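Local coordinates for phosphoglycerol transferase GacH (Streptococcus pyogenes MGAS5005, PDB 6DGM), which probably transfers sn-glycerol-1-phosphate onto streptococcal rhamnose polysaccharide, this chain being the manganese-binding sulfatase-like domain of a longer membrane protein, at residues 102-107 with 360-365; 333-338 with 352-357. All coordinates share one frame; numbering follows the deposited sequence.

Contact 1 (102-107 with 360-365); sequences FYNFSS and NIQYDV
Asn104 and Gln362 face each other with their CA atoms 8.2 Å apart, where a short 3-10 turn (102-104) and the loop after it pass one side of the last turns of helix 349-365. Gln362 spans this gap almost alone. Its CG lies anti to the backbone N (chi1 -177°) and the chain stays extended beyond, which carries the amide straight out from the helix to the loop. There its two ends do different work. OE1 accepts a hydrogen bond from ND2 of Asn104 at 3.1 Å; the donor is tilted 28° from the carbonyl plane of Gln362, whereas the acceptor lies almost in the amide plane of Asn104. NE2 hangs over one face of the Phe105 ring, displaced toward its rim, with CE2 of Phe105 3.3 Å from NE2 of Gln362. The amide stands nearly upright on the ring, the planes 80° apart, and the same NE2 donates to the carbonyl oxygen of Pro101. Phe94 of helix 89-98 and Val116 also pack on Phe105. The ND2 of Asn104 has a second acceptor, OE1 of Gln355, about two turns earlier on the helix. The buried Gln362 amide is thus held at both its oxygen and its nitrogen, which should fix its rotation and join loop to helix by directional polar bonds more than by apolar packing.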
loop_
_atom_site.group_PDB
_atom_site.type_symbol
_atom_site.label_atom_id
_atom_site.label_comp_id
_atom_site.label_asym_id
_atom_site.label_seq_id
_atom_site.Cartn_x
_atom_site.Cartn_y
_atom_site.Cartn_z
ATOM N N PHE A 102 -7.823 2.567 -8.402
ATOM C CA PHE A 102 -7.833 1.937 -9.720
ATOM C C PHE A 102 -9.252 1.677 -10.192
ATOM O O PHE A 102 -9.538 1.780 -11.389
ATOM C CB PHE A 102 -7.055 0.621 -9.604
ATOM C CG PHE A 102 -6.575 0.042 -10.909
ATOM C CD1 PHE A 102 -6.756 0.684 -12.119
ATOM C CD2 PHE A 102 -5.892 -1.160 -10.897
ATOM C CE1 PHE A 102 -6.275 0.129 -13.295
ATOM C CE2 PHE A 102 -5.414 -1.716 -12.068
ATOM C CZ PHE A 102 -5.603 -1.075 -13.262
ATOM N N TYR A 103 -10.161 1.353 -9.273
ATOM C CA TYR A 103 -11.514 0.999 -9.667
ATOM C C TYR A 103 -12.279 2.157 -10.296
ATOM O O TYR A 103 -13.333 1.906 -10.893
ATOM C CB TYR A 103 -12.301 0.391 -8.496
ATOM C CG TYR A 103 -12.494 1.240 -7.274
ATOM C CD1 TYR A 103 -13.291 2.386 -7.308
ATOM C CD2 TYR A 103 -11.932 0.875 -6.052
ATOM C CE1 TYR A 103 -13.473 3.161 -6.193
ATOM C CE2 TYR A 103 -12.121 1.637 -4.932
ATOM C CZ TYR A 103 -12.898 2.789 -5.001
ATOM O OH TYR A 103 -13.091 3.576 -3.886
ATOM N N ASN A 104 -11.779 3.390 -10.189
ATOM C CA ASN A 104 -12.410 4.531 -10.841
ATOM C C ASN A 104 -11.813 4.852 -12.201
ATOM O O ASN A 104 -12.382 5.669 -12.932
ATOM C CB ASN A 104 -12.355 5.774 -9.959
ATOM C CG ASN A 104 -13.391 5.742 -8.865
ATOM O OD1 ASN A 104 -14.386 5.006 -8.957
ATOM N ND2 ASN A 104 -13.189 6.570 -7.833
ATOM N N PHE A 105 -10.714 4.207 -12.573
ATOM C CA PHE A 105 -10.174 4.398 -13.907
ATOM C C PHE A 105 -10.835 3.427 -14.877
ATOM O O PHE A 105 -11.538 2.497 -14.486
ATOM C CB PHE A 105 -8.659 4.190 -13.899
ATOM C CG PHE A 105 -7.892 5.301 -13.234
ATOM C CD1 PHE A 105 -7.856 6.579 -13.787
ATOM C CD2 PHE A 105 -7.222 5.077 -12.056
ATOM C CE1 PHE A 105 -7.145 7.591 -13.172
ATOM C CE2 PHE A 105 -6.507 6.084 -11.442
ATOM C CZ PHE A 105 -6.464 7.333 -11.985
ATOM N N SER A 106 -10.607 3.666 -16.162
ATOM C CA SER A 106 -11.178 2.818 -17.196
ATOM C C SER A 106 -10.622 1.403 -17.099
ATOM O O SER A 106 -9.468 1.190 -16.729
ATOM C CB SER A 106 -10.840 3.399 -18.568
ATOM O OG SER A 106 -11.077 2.428 -19.566
ATOM N N SER A 107 -11.463 0.418 -17.435
ATOM C CA SER A 107 -10.995 -0.958 -17.478
ATOM C C SER A 107 -9.918 -1.173 -18.538
ATOM O O SER A 107 -9.181 -2.160 -18.459
ATOM C CB SER A 107 -12.160 -1.914 -17.740
ATOM O OG SER A 107 -13.057 -1.892 -16.647
ATOM N N ASN A 360 -14.712 13.313 -9.547
ATOM C CA ASN A 360 -14.455 14.627 -10.129
ATOM C C ASN A 360 -13.033 15.092 -9.838
ATOM O O ASN A 360 -12.353 15.624 -10.728
ATOM C CB ASN A 360 -15.497 15.638 -9.660
ATOM C CG ASN A 360 -16.743 15.619 -10.522
ATOM O OD1 ASN A 360 -16.702 16.008 -11.688
ATOM N ND2 ASN A 360 -17.852 15.135 -9.970
ATOM N N ILE A 361 -12.553 14.885 -8.606
ATOM C CA ILE A 361 -11.174 15.238 -8.264
ATOM C C ILE A 361 -10.194 14.391 -9.066
ATOM O O ILE A 361 -9.204 14.888 -9.624
ATOM C CB ILE A 361 -10.949 15.066 -6.749
ATOM C CG1 ILE A 361 -11.831 16.039 -5.955
ATOM C CG2 ILE A 361 -9.451 15.218 -6.398
ATOM C CD1 ILE A 361 -11.578 17.521 -6.239
ATOM N N GLN A 362 -10.453 13.086 -9.107
ATOM C CA GLN A 362 -9.573 12.133 -9.777
ATOM C C GLN A 362 -9.487 12.419 -11.264
ATOM O O GLN A 362 -8.400 12.350 -11.859
ATOM C CB GLN A 362 -10.149 10.742 -9.518
ATOM C CG GLN A 362 -9.348 9.568 -10.059
ATOM C CD GLN A 362 -9.774 8.254 -9.428
ATOM O OE1 GLN A 362 -10.652 8.218 -8.560
ATOM N NE2 GLN A 362 -9.170 7.160 -9.882
ATOM N N TYR A 363 -10.617 12.744 -11.886
ATOM C CA TYR A 363 -10.593 13.142 -13.286
ATOM C C TYR A 363 -9.833 14.449 -13.452
ATOM O O TYR A 363 -8.970 14.570 -14.334
ATOM C CB TYR A 363 -12.028 13.256 -13.804
ATOM C CG TYR A 363 -12.121 13.543 -15.276
ATOM C CD1 TYR A 363 -12.031 12.525 -16.209
ATOM C CD2 TYR A 363 -12.291 14.843 -15.741
ATOM C CE1 TYR A 363 -12.112 12.785 -17.552
ATOM C CE2 TYR A 363 -12.366 15.109 -17.080
ATOM C CZ TYR A 363 -12.278 14.090 -17.979
ATOM O OH TYR A 363 -12.355 14.379 -19.319
ATOM N N ASP A 364 -10.096 15.420 -12.574
ATOM C CA ASP A 364 -9.503 16.736 -12.746
ATOM C C ASP A 364 -7.983 16.667 -12.774
ATOM O O ASP A 364 -7.337 17.391 -13.545
ATOM C CB ASP A 364 -9.942 17.675 -11.628
ATOM C CG ASP A 364 -9.532 19.099 -11.895
ATOM O OD1 ASP A 364 -10.112 19.671 -12.848
ATOM O OD2 ASP A 364 -8.633 19.631 -11.188
ATOM N N VAL A 365 -7.391 15.825 -11.918
ATOM C CA VAL A 365 -5.944 15.774 -11.779
ATOM C C VAL A 365 -5.275 14.786 -12.732
ATOM O O VAL A 365 -4.037 14.740 -12.777
ATOM C CB VAL A 365 -5.531 15.428 -10.330
ATOM C CG1 VAL A 365 -6.176 16.385 -9.328
ATOM C CG2 VAL A 365 -5.864 13.980 -9.977
#

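Contact 2 (333-338 with 352-357); sequences LTEVLN and KAIQND
Val336 and Ile354 meet near the closed end of an antiparallel helical hairpin, in which helix 328-339 turns through a short connection into helix 349-365 late in the chain, in an enzyme of alkaline phosphatase-like fold. The axes of the two short segments run at 147° and come within 9.9 Å of each other. The CA atoms of Val336 and Ile354, at 6.6 Å, mark the closest pairing of the backbones.

The tight part is apolar and small. CG2 of Val336 touches CG2 of Ile354 at 3.7 Å, and the two branched side chains lie alongside each other, pointing opposite ways, instead of meeting head-on. In Ile354 the CG2 methyl is anti to the backbone N, while CG1 lies beside it (chi1 -64°). The two arms therefore separate: CG2 goes to Val336, and the extended CD1 reaches on to Glu335, 4.1 Å from its backbone O. Lys339 and Ala340, where helix 328-339 gives way to the connection, also pack against Ile354.

Glu335 forms the looser flank. It is partly exposed, its chain folds back at chi2, and it runs roughly perpendicular to Ile354, with OE1 making only a marginal approach to CD1. The carboxylate is engaged along its own helix, in a salt bridge of OE1 with Lys339, while Tyr21 and Leu24 of helix 11-29 lie against the side chain.

On the Val336 side Gln355 is also bent at chi2 (-67°), which swings its amide back across the valine. NE2 of Gln355 donates to the carbonyl oxygen of Ala340, just past the end of helix 328-339, and stands 4.0 Å from CG1 of Val336.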
loop_
_atom_site.group_PDB
_atom_site.type_symbol
_atom_site.label_atom_id
_atom_site.label_comp_id
_atom_site.label_asym_id
_atom_site.label_seq_id
_atom_site.Cartn_x
_atom_site.Cartn_y
_atom_site.Cartn_z
ATOM N N LEU A 333 -10.641 11.948 1.307
ATOM C CA LEU A 333 -10.193 10.559 1.333
ATOM C C LEU A 333 -10.519 9.887 2.662
ATOM O O LEU A 333 -10.674 8.663 2.707
ATOM C CB LEU A 333 -8.705 10.475 1.005
ATOM C CG LEU A 333 -8.364 10.917 -0.422
ATOM C CD1 LEU A 333 -6.879 11.142 -0.585
ATOM C CD2 LEU A 333 -8.861 9.878 -1.414
ATOM N N THR A 334 -10.638 10.663 3.745
ATOM C CA THR A 334 -11.111 10.098 5.008
ATOM C C THR A 334 -12.584 9.723 4.920
ATOM O O THR A 334 -12.987 8.667 5.424
ATOM C CB THR A 334 -10.862 11.090 6.142
ATOM O OG1 THR A 334 -9.454 11.337 6.227
ATOM C CG2 THR A 334 -11.342 10.537 7.479
ATOM N N GLU A 335 -13.394 10.568 4.268
ATOM C CA GLU A 335 -14.789 10.215 4.007
ATOM C C GLU A 335 -14.889 8.953 3.155
ATOM O O GLU A 335 -15.742 8.092 3.403
ATOM C CB GLU A 335 -15.500 11.380 3.323
ATOM C CG GLU A 335 -15.772 12.535 4.260
ATOM C CD GLU A 335 -16.932 12.240 5.198
ATOM O OE1 GLU A 335 -18.097 12.340 4.757
ATOM O OE2 GLU A 335 -16.672 11.898 6.368
ATOM N N VAL A 336 -14.027 8.818 2.143
ATOM C CA VAL A 336 -14.000 7.587 1.352
ATOM C C VAL A 336 -13.662 6.394 2.236
ATOM O O VAL A 336 -14.368 5.378 2.235
ATOM C CB VAL A 336 -13.028 7.713 0.165
ATOM C CG1 VAL A 336 -12.893 6.380 -0.576
ATOM C CG2 VAL A 336 -13.490 8.833 -0.781
ATOM N N LEU A 337 -12.570 6.501 2.998
ATOM C CA LEU A 337 -12.151 5.409 3.878
ATOM C C LEU A 337 -13.305 4.945 4.756
ATOM O O LEU A 337 -13.576 3.745 4.866
ATOM C CB LEU A 337 -10.979 5.875 4.751
ATOM C CG LEU A 337 -10.624 5.056 5.997
ATOM C CD1 LEU A 337 -10.006 3.708 5.605
ATOM C CD2 LEU A 337 -9.651 5.852 6.886
ATOM N N ASN A 338 -14.017 5.886 5.366
ATOM C CA ASN A 338 -15.014 5.531 6.362
ATOM C C ASN A 338 -16.373 5.194 5.773
ATOM O O ASN A 338 -17.095 4.375 6.352
ATOM C CB ASN A 338 -15.172 6.675 7.372
ATOM C CG ASN A 338 -13.994 6.766 8.327
ATOM O OD1 ASN A 338 -13.421 5.747 8.714
ATOM N ND2 ASN A 338 -13.631 7.989 8.717
ATOM N N LYS A 352 -22.229 6.429 -3.395
ATOM C CA LYS A 352 -22.191 7.044 -4.714
ATOM C C LYS A 352 -21.947 8.542 -4.626
ATOM O O LYS A 352 -21.269 9.117 -5.484
ATOM C CB LYS A 352 -23.494 6.791 -5.448
ATOM C CG LYS A 352 -23.720 5.373 -5.924
ATOM C CD LYS A 352 -25.070 5.361 -6.653
ATOM C CE LYS A 352 -25.519 3.992 -7.069
ATOM N NZ LYS A 352 -26.912 4.066 -7.634
ATOM N N ALA A 353 -22.522 9.200 -3.617
ATOM C CA ALA A 353 -22.363 10.643 -3.494
ATOM C C ALA A 353 -20.913 11.000 -3.218
ATOM O O ALA A 353 -20.341 11.873 -3.878
ATOM C CB ALA A 353 -23.271 11.188 -2.385
ATOM N N ILE A 354 -20.290 10.299 -2.268
ATOM C CA ILE A 354 -18.893 10.553 -1.951
ATOM C C ILE A 354 -17.998 10.157 -3.126
ATOM O O ILE A 354 -17.016 10.844 -3.433
ATOM C CB ILE A 354 -18.523 9.842 -0.638
ATOM C CG1 ILE A 354 -19.323 10.424 0.535
ATOM C CG2 ILE A 354 -17.011 9.927 -0.379
ATOM C CD1 ILE A 354 -19.211 9.600 1.805
ATOM N N GLN A 355 -18.322 9.051 -3.804
ATOM C CA GLN A 355 -17.539 8.651 -4.966
ATOM C C GLN A 355 -17.642 9.675 -6.084
ATOM O O GLN A 355 -16.674 9.867 -6.826
ATOM C CB GLN A 355 -17.970 7.258 -5.446
ATOM C CG GLN A 355 -17.408 6.139 -4.603
ATOM C CD GLN A 355 -15.887 5.998 -4.724
ATOM O OE1 GLN A 355 -15.278 6.373 -5.734
ATOM N NE2 GLN A 355 -15.268 5.461 -3.678
ATOM N N ASN A 356 -18.794 10.353 -6.213
ATOM C CA ASN A 356 -18.893 11.399 -7.220
ATOM C C ASN A 356 -17.940 12.540 -6.896
ATOM O O ASN A 356 -17.294 13.090 -7.795
ATOM C CB ASN A 356 -20.321 11.898 -7.374
ATOM C CG ASN A 356 -20.426 12.984 -8.414
ATOM O OD1 ASN A 356 -20.418 14.160 -8.083
ATOM N ND2 ASN A 356 -20.511 12.593 -9.681
ATOM N N ASP A 357 -17.838 12.912 -5.613
ATOM C CA ASP A 357 -16.831 13.890 -5.214
ATOM C C ASP A 357 -15.442 13.415 -5.628
ATOM O O ASP A 357 -14.665 14.158 -6.241
ATOM C CB ASP A 357 -16.848 14.101 -3.697
ATOM C CG ASP A 357 -18.098 14.797 -3.196
ATOM O OD1 ASP A 357 -18.794 15.457 -3.989
ATOM O OD2 ASP A 357 -18.380 14.680 -1.985
#

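Helix 349-365 serves both contacts: its 352-357 part packs on the neighbouring helix, its 360-365 part reaches the 102-107 loop, and the two centres are 13 Å apart. Both halves of contact 2 fall between the two segments that contact 1 brings together. Gln355 connects them directly, for its OE1 lies 3.0 Å from ND2 of Asn104 and its NE2 makes a weak hydrogen bond of 2.9 Å to OH of Tyr103. Neither contact reaches the manganese, calcium or glycerol phosphate sites. The 102-107 loop nevertheless follows helix 89-98, whose first residue, Thr89, binds manganese and lines the glycerol phosphate pocket.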